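PDB 2JDA: YECBM32 from Yersinia enterocolitica, which binds polygalacturonic acid, a component of plant cell-wall pectin, as a periplasmic carbohydrate-binding module of the F5/8 type C family. Local coordinates for residues A[45-59]-A[102-116]. Numbering follows the deposited sequence.
With GOL (glycerol), chain F; SO4 (sulfate ion), chain H.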
loop_
_atom_site.group_PDB
_atom_site.type_symbol
_atom_site.label_atom_id
_atom_site.label_comp_id
_atom_site.label_asym_id
_atom_site.label_seq_id
_atom_site.Cartn_x
_atom_site.Cartn_y
_atom_site.Cartn_z
ATOM N N TRP A 45 -9.781 2.232 -1.241
ATOM C CA TRP A 45 -8.690 1.822 -2.127
ATOM C C TRP A 45 -7.773 2.995 -2.327
ATOM O O TRP A 45 -8.174 4.145 -2.243
ATOM C CB TRP A 45 -9.174 1.245 -3.487
ATOM C CG TRP A 45 -10.070 2.124 -4.265
ATOM C CD1 TRP A 45 -11.427 2.165 -4.200
ATOM C CD2 TRP A 45 -9.679 3.228 -5.090
ATOM N NE1 TRP A 45 -11.904 3.190 -4.993
ATOM C CE2 TRP A 45 -10.845 3.856 -5.544
ATOM C CE3 TRP A 45 -8.443 3.727 -5.530
ATOM C CZ2 TRP A 45 -10.826 4.956 -6.386
ATOM C CZ3 TRP A 45 -8.434 4.802 -6.399
ATOM C CH2 TRP A 45 -9.618 5.417 -6.808
ATOM N N VAL A 46 -6.504 2.684 -2.593
ATOM C CA VAL A 46 -5.483 3.656 -2.975
ATOM C C VAL A 46 -4.715 3.061 -4.134
ATOM O O VAL A 46 -4.374 1.860 -4.117
ATOM C CB VAL A 46 -4.610 4.032 -1.763
ATOM C CG1 VAL A 46 -3.855 2.844 -1.154
ATOM C CG2 VAL A 46 -3.633 5.155 -2.158
ATOM N N GLN A 47 -4.508 3.879 -5.163
ATOM C CA GLN A 47 -3.954 3.422 -6.440
ATOM C C GLN A 47 -2.726 4.223 -6.782
ATOM O O GLN A 47 -2.731 5.433 -6.742
ATOM C CB GLN A 47 -4.993 3.531 -7.534
ATOM C CG GLN A 47 -4.522 3.140 -8.927
ATOM C CD GLN A 47 -5.628 3.258 -9.940
ATOM O OE1 GLN A 47 -6.625 2.559 -9.813
ATOM N NE2 GLN A 47 -5.484 4.171 -10.923
ATOM N N LEU A 48 -1.654 3.513 -7.064
ATOM C CA LEU A 48 -0.324 4.038 -7.358
ATOM C C LEU A 48 -0.070 3.886 -8.836
ATOM O O LEU A 48 -0.143 2.749 -9.369
ATOM C CB LEU A 48 0.733 3.288 -6.570
ATOM C CG LEU A 48 0.463 3.117 -5.104
ATOM C CD1 LEU A 48 1.499 2.200 -4.486
ATOM C CD2 LEU A 48 0.378 4.434 -4.386
ATOM N N GLU A 49 0.183 4.988 -9.523
ATOM C CA GLU A 49 0.566 4.957 -10.937
ATOM C C GLU A 49 2.043 5.192 -11.028
ATOM O O GLU A 49 2.558 6.154 -10.451
ATOM C CB GLU A 49 -0.179 6.044 -11.733
ATOM C CG GLU A 49 0.191 6.077 -13.217
ATOM C CD GLU A 49 -0.519 7.176 -13.985
ATOM O OE1 GLU A 49 -1.632 7.602 -13.551
ATOM O OE2 GLU A 49 0.022 7.539 -15.077
ATOM N N LEU A 50 2.728 4.272 -11.707
ATOM C CA LEU A 50 4.169 4.370 -11.957
ATOM C C LEU A 50 4.417 5.183 -13.226
ATOM O O LEU A 50 3.530 5.351 -14.048
ATOM C CB LEU A 50 4.801 2.988 -12.065
ATOM C CG LEU A 50 4.469 2.035 -10.907
ATOM C CD1 LEU A 50 5.161 0.710 -11.108
ATOM C CD2 LEU A 50 4.865 2.648 -9.581
ATOM N N ASP A 51 5.672 5.568 -13.418
ATOM C CA ASP A 51 6.010 6.368 -14.612
ATOM C C ASP A 51 5.815 5.591 -15.915
ATOM O O ASP A 51 5.451 6.137 -16.963
ATOM C CB ASP A 51 7.449 6.900 -14.459
ATOM C CG ASP A 51 8.494 5.784 -14.435
ATOM O OD1 ASP A 51 8.426 4.855 -13.573
ATOM O OD2 ASP A 51 9.457 5.789 -15.268
ATOM N N LYS A 52 6.032 4.269 -15.865
ATOM C CA LYS A 52 5.794 3.402 -16.995
ATOM C C LYS A 52 5.508 1.972 -16.532
ATOM O O LYS A 52 5.812 1.619 -15.381
ATOM C CB LYS A 52 7.040 3.324 -17.902
ATOM C CG LYS A 52 8.277 2.930 -17.169
ATOM C CD LYS A 52 9.537 2.816 -18.067
ATOM C CE LYS A 52 10.702 2.697 -17.104
ATOM N NZ LYS A 52 10.974 1.275 -16.688
ATOM N N GLU A 53 4.984 1.180 -17.444
ATOM C CA GLU A 53 4.892 -0.257 -17.222
ATOM C C GLU A 53 6.288 -0.822 -16.989
ATOM O O GLU A 53 7.241 -0.573 -17.749
ATOM C CB GLU A 53 4.264 -1.065 -18.373
ATOM C CG GLU A 53 2.889 -0.760 -18.837
ATOM C CD GLU A 53 2.439 -1.679 -19.947
ATOM O OE1 GLU A 53 1.331 -1.443 -20.410
ATOM O OE2 GLU A 53 3.176 -2.605 -20.438
ATOM N N GLN A 54 6.433 -1.586 -15.914
ATOM C CA GLN A 54 7.716 -2.121 -15.548
ATOM C C GLN A 54 7.587 -3.315 -14.604
ATOM O O GLN A 54 6.503 -3.595 -14.089
ATOM C CB GLN A 54 8.562 -1.055 -14.907
ATOM C CG GLN A 54 7.978 -0.515 -13.594
ATOM C CD GLN A 54 8.664 0.769 -13.183
ATOM O OE1 GLN A 54 9.751 0.727 -12.602
ATOM N NE2 GLN A 54 8.047 1.893 -13.511
ATOM N N SER A 55 8.692 -4.008 -14.370
ATOM C CA SER A 55 8.710 -5.188 -13.531
ATOM C C SER A 55 8.622 -4.786 -12.091
ATOM O O SER A 55 9.287 -3.833 -11.653
ATOM C CB SER A 55 9.976 -5.971 -13.780
ATOM O OG SER A 55 10.012 -6.338 -15.159
ATOM N N ILE A 56 7.753 -5.497 -11.373
ATOM C CA ILE A 56 7.495 -5.270 -9.943
ATOM C C ILE A 56 7.864 -6.534 -9.197
ATOM O O ILE A 56 7.354 -7.625 -9.526
ATOM C CB ILE A 56 5.993 -4.995 -9.678
ATOM C CG1 ILE A 56 5.369 -4.057 -10.685
ATOM C CG2 ILE A 56 5.780 -4.635 -8.237
ATOM C CD1 ILE A 56 5.903 -2.789 -10.597
ATOM N N GLU A 57 8.722 -6.397 -8.203
ATOM C CA GLU A 57 9.184 -7.535 -7.420
ATOM C C GLU A 57 8.938 -7.413 -5.938
ATOM O O GLU A 57 8.960 -8.436 -5.246
ATOM C CB GLU A 57 10.641 -7.824 -7.664
ATOM C CG GLU A 57 11.635 -6.827 -7.266
ATOM C CD GLU A 57 13.033 -7.372 -7.468
ATOM O OE1 GLU A 57 13.348 -7.659 -8.661
ATOM O OE2 GLU A 57 13.775 -7.579 -6.448
ATOM N N ASN A 58 8.688 -6.204 -5.420
ATOM C CA ASN A 58 8.332 -6.104 -4.005
ATOM C C ASN A 58 7.528 -4.838 -3.747
ATOM O O ASN A 58 7.529 -3.933 -4.575
ATOM C CB ASN A 58 9.526 -6.230 -3.064
ATOM C CG ASN A 58 10.358 -5.032 -2.949
ATOM O OD1 ASN A 58 9.858 -3.936 -2.703
ATOM N ND2 ASN A 58 11.678 -5.210 -3.106
ATOM N N ILE A 59 6.829 -4.831 -2.627
ATOM C CA ILE A 59 6.155 -3.640 -2.125
ATOM C C ILE A 59 6.548 -3.485 -0.662
ATOM O O ILE A 59 6.387 -4.403 0.133
ATOM C CB ILE A 59 4.638 -3.770 -2.282
ATOM C CG1 ILE A 59 4.236 -3.838 -3.755
ATOM C CG2 ILE A 59 3.948 -2.632 -1.546
ATOM C CD1 ILE A 59 2.846 -4.472 -4.043
ATOM N N LYS A 102 8.352 -5.821 3.909
ATOM C CA LYS A 102 8.718 -5.948 2.504
ATOM C C LYS A 102 7.981 -7.182 1.991
ATOM O O LYS A 102 8.321 -8.321 2.316
ATOM C CB LYS A 102 10.231 -6.134 2.391
ATOM C CG LYS A 102 10.720 -6.249 0.974
ATOM C CD LYS A 102 12.253 -6.286 0.879
ATOM C CE LYS A 102 12.806 -7.620 1.037
ATOM N NZ LYS A 102 14.199 -7.600 0.361
ATOM N N LEU A 103 6.970 -6.931 1.194
ATOM C CA LEU A 103 6.125 -7.973 0.619
ATOM C C LEU A 103 6.701 -8.404 -0.688
ATOM O O LEU A 103 6.995 -7.550 -1.537
ATOM C CB LEU A 103 4.692 -7.448 0.410
ATOM C CG LEU A 103 4.041 -6.751 1.607
ATOM C CD1 LEU A 103 2.667 -6.284 1.202
ATOM C CD2 LEU A 103 4.033 -7.605 2.841
ATOM N N THR A 104 6.803 -9.714 -0.891
ATOM C CA THR A 104 7.370 -10.261 -2.146
ATOM C C THR A 104 6.409 -11.253 -2.779
ATOM O O THR A 104 5.515 -11.762 -2.133
ATOM C CB THR A 104 8.741 -10.904 -1.912
ATOM O OG1 THR A 104 8.611 -12.007 -1.016
ATOM C CG2 THR A 104 9.713 -9.943 -1.295
ATOM N N PHE A 105 6.643 -11.543 -4.055
ATOM C CA PHE A 105 5.698 -12.256 -4.873
ATOM C C PHE A 105 6.391 -12.525 -6.206
ATOM O O PHE A 105 7.415 -11.915 -6.545
ATOM C CB PHE A 105 4.414 -11.447 -5.105
ATOM C CG PHE A 105 4.666 -9.976 -5.283
ATOM C CD1 PHE A 105 5.060 -9.467 -6.501
ATOM C CD2 PHE A 105 4.569 -9.111 -4.213
ATOM C CE1 PHE A 105 5.312 -8.101 -6.654
ATOM C CE2 PHE A 105 4.836 -7.790 -4.335
ATOM C CZ PHE A 105 5.220 -7.264 -5.565
ATOM N N THR A 106 5.846 -13.463 -6.950
ATOM C CA THR A 106 6.301 -13.709 -8.327
ATOM C C THR A 106 6.287 -12.367 -9.073
ATOM O O THR A 106 5.218 -11.706 -9.110
ATOM C CB THR A 106 5.339 -14.660 -9.019
ATOM O OG1 THR A 106 5.487 -15.982 -8.468
ATOM C CG2 THR A 106 5.676 -14.778 -10.483
ATOM N N PRO A 107 7.385 -11.953 -9.673
ATOM C CA PRO A 107 7.374 -10.669 -10.367
ATOM C C PRO A 107 6.372 -10.592 -11.474
ATOM O O PRO A 107 6.135 -11.522 -12.209
ATOM C CB PRO A 107 8.801 -10.524 -10.875
ATOM C CG PRO A 107 9.603 -11.358 -9.899
ATOM C CD PRO A 107 8.756 -12.495 -9.544
ATOM N N VAL A 108 5.789 -9.388 -11.586
ATOM C CA VAL A 108 4.791 -9.051 -12.596
ATOM C C VAL A 108 5.204 -7.773 -13.299
ATOM O O VAL A 108 6.081 -7.056 -12.843
ATOM C CB VAL A 108 3.380 -8.865 -11.972
ATOM C CG1 VAL A 108 2.955 -10.112 -11.209
ATOM C CG2 VAL A 108 3.311 -7.651 -11.079
ATOM N N THR A 109 4.572 -7.505 -14.440
ATOM C CA THR A 109 4.674 -6.237 -15.123
ATOM C C THR A 109 3.427 -5.435 -14.824
ATOM O O THR A 109 2.295 -5.918 -14.947
ATOM C CB THR A 109 4.801 -6.498 -16.618
ATOM O OG1 THR A 109 6.093 -7.090 -16.853
ATOM C CG2 THR A 109 4.735 -5.203 -17.403
ATOM N N ALA A 110 3.619 -4.173 -14.422
ATOM C CA ALA A 110 2.474 -3.319 -14.111
ATOM C C ALA A 110 2.834 -1.847 -14.291
ATOM O O ALA A 110 3.994 -1.469 -14.124
ATOM C CB ALA A 110 1.976 -3.554 -12.688
ATOM N N LYS A 111 1.810 -1.042 -14.608
ATOM C CA LYS A 111 1.884 0.422 -14.492
ATOM C C LYS A 111 1.137 0.926 -13.259
ATOM O O LYS A 111 1.428 1.983 -12.787
ATOM C CB LYS A 111 1.334 1.094 -15.742
ATOM C CG LYS A 111 1.449 2.590 -15.759
ATOM C CD LYS A 111 1.091 3.095 -17.144
ATOM C CE LYS A 111 0.980 4.579 -17.204
ATOM N NZ LYS A 111 0.570 4.982 -18.583
ATOM N N TYR A 112 0.186 0.144 -12.753
ATOM C CA TYR A 112 -0.640 0.540 -11.627
ATOM C C TYR A 112 -0.654 -0.562 -10.579
ATOM O O TYR A 112 -0.769 -1.771 -10.898
ATOM C CB TYR A 112 -2.090 0.792 -12.011
ATOM C CG TYR A 112 -2.272 1.815 -13.111
ATOM C CD1 TYR A 112 -2.511 3.151 -12.833
ATOM C CD2 TYR A 112 -2.284 1.432 -14.443
ATOM C CE1 TYR A 112 -2.690 4.059 -13.862
ATOM C CE2 TYR A 112 -2.482 2.352 -15.457
ATOM C CZ TYR A 112 -2.693 3.672 -15.150
ATOM O OH TYR A 112 -2.885 4.606 -16.176
ATOM N N ILE A 113 -0.579 -0.130 -9.325
ATOM C CA ILE A 113 -0.754 -1.008 -8.173
ATOM C C ILE A 113 -1.888 -0.432 -7.369
ATOM O O ILE A 113 -1.841 0.726 -6.993
ATOM C CB ILE A 113 0.554 -1.125 -7.331
ATOM C CG1 ILE A 113 1.710 -1.746 -8.166
ATOM C CG2 ILE A 113 0.293 -1.887 -6.018
ATOM C CD1 ILE A 113 1.548 -3.227 -8.382
ATOM N N LYS A 114 -2.859 -1.252 -7.010
ATOM C CA LYS A 114 -4.004 -0.796 -6.215
ATOM C C LYS A 114 -4.133 -1.636 -4.982
ATOM O O LYS A 114 -4.140 -2.856 -5.073
ATOM C CB LYS A 114 -5.277 -0.805 -7.046
ATOM C CG LYS A 114 -6.517 -0.272 -6.270
ATOM C CD LYS A 114 -7.711 -0.093 -7.223
ATOM C CE LYS A 114 -8.369 -1.356 -7.729
ATOM N NZ LYS A 114 -9.569 -1.786 -6.923
ATOM N N LEU A 115 -4.259 -1.003 -3.820
ATOM C CA LEU A 115 -4.585 -1.680 -2.583
ATOM C C LEU A 115 -6.040 -1.411 -2.268
ATOM O O LEU A 115 -6.453 -0.254 -2.194
ATOM C CB LEU A 115 -3.725 -1.211 -1.409
ATOM C CG LEU A 115 -2.329 -1.816 -1.320
ATOM C CD1 LEU A 115 -1.486 -1.345 -2.434
ATOM C CD2 LEU A 115 -1.684 -1.438 -0.013
ATOM N N ASP A 116 -6.822 -2.476 -2.117
ATOM C CA ASP A 116 -8.182 -2.377 -1.610
ATOM C C ASP A 116 -8.049 -2.676 -0.114
ATOM O O ASP A 116 -7.456 -3.696 0.272
ATOM C CB ASP A 116 -9.112 -3.384 -2.267
ATOM C CG ASP A 116 -9.309 -3.160 -3.759
ATOM O OD1 ASP A 116 -8.933 -2.062 -4.318
ATOM O OD2 ASP A 116 -9.818 -4.082 -4.466
HETATM C C1 GOL F . -11.389 1.335 -7.940
HETATM O O1 GOL F . -11.490 -0.042 -8.152
HETATM C C2 GOL F . -11.039 2.180 -9.160
HETATM O O2 GOL F . -11.608 1.846 -10.405
HETATM C C3 GOL F . -9.570 2.265 -9.266
HETATM O O3 GOL F . -9.133 3.234 -10.237
HETATM S S SO4 H . 15.583 -11.666 2.418
HETATM O O1 SO4 H . 14.745 -11.816 3.585
HETATM O O2 SO4 H . 14.882 -10.819 1.426
HETATM O O3 SO4 H . 16.771 -10.915 2.851
HETATM O O4 SO4 H . 15.750 -12.897 1.816
HETATM O O HOH W 1 -3.252 7.268 -15.417
HETATM O O HOH W 2 -1.015 7.582 -17.627
HETATM O O HOH W 3 8.190 -5.324 -17.245
HETATM O O HOH W 4 9.795 -10.934 -5.744
#
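Leu50 and Lys111 meet where two paired strands bend together from one sheet into the other: Leu50 N to Lys111 O (2.8 Å, N-H...O angle 176°) is the last bond before the corner, and Gln54 and Ala110 resume with two after it. This doubly paired corner of the F5/8 type C beta-sandwich illustrates how two strands can pair in one sheet, bend together and pair again in the other. Both segments bend, at Asp51-Lys52 and at Lys111, which with Tyr112 forms a classic beta bulge facing Ser78. Gln54 NE2 ties down the first turn by donating to both Lys52 O and Asp51 OD1. Strands 102-105 and 107-110, parted at Thr106, both pair with 53-59.

Inside the corner, the Phe105 ring fits between the bonded pairs Ile56-Val108 and Ile59-Leu103. A chi1 of 38°, with CG between the backbone N and carbonyl carbon, swings the ring toward 56-59, bringing Phe105 CZ to 3.6 Å from Asn58 N. Ile56 CG2 meets the ring edge in plane, and Ile59 CD1 approaches Phe105 CE2 at 3.9 Å. A water donates to both Glu57 O and Phe105 O, bridging this break.

Outside, Glu49 runs extended alongside Tyr112, with Glu49 CG 3.6 Å from Tyr112 CE1 and carboxylate and ring planes 54° apart. One water links Glu49 OE1 to Tyr112 OH; a second links Glu49 OE2 to Lys111 NZ. Farther along, a glycerol, probably from the crystallisation liquor, lies over one face of the Trp45 indole, offset toward its rim, and Lys114 NZ, donating to glycerol O1, also bridges to Asp116 OD1 at 2.7 Å on its syn lone pair.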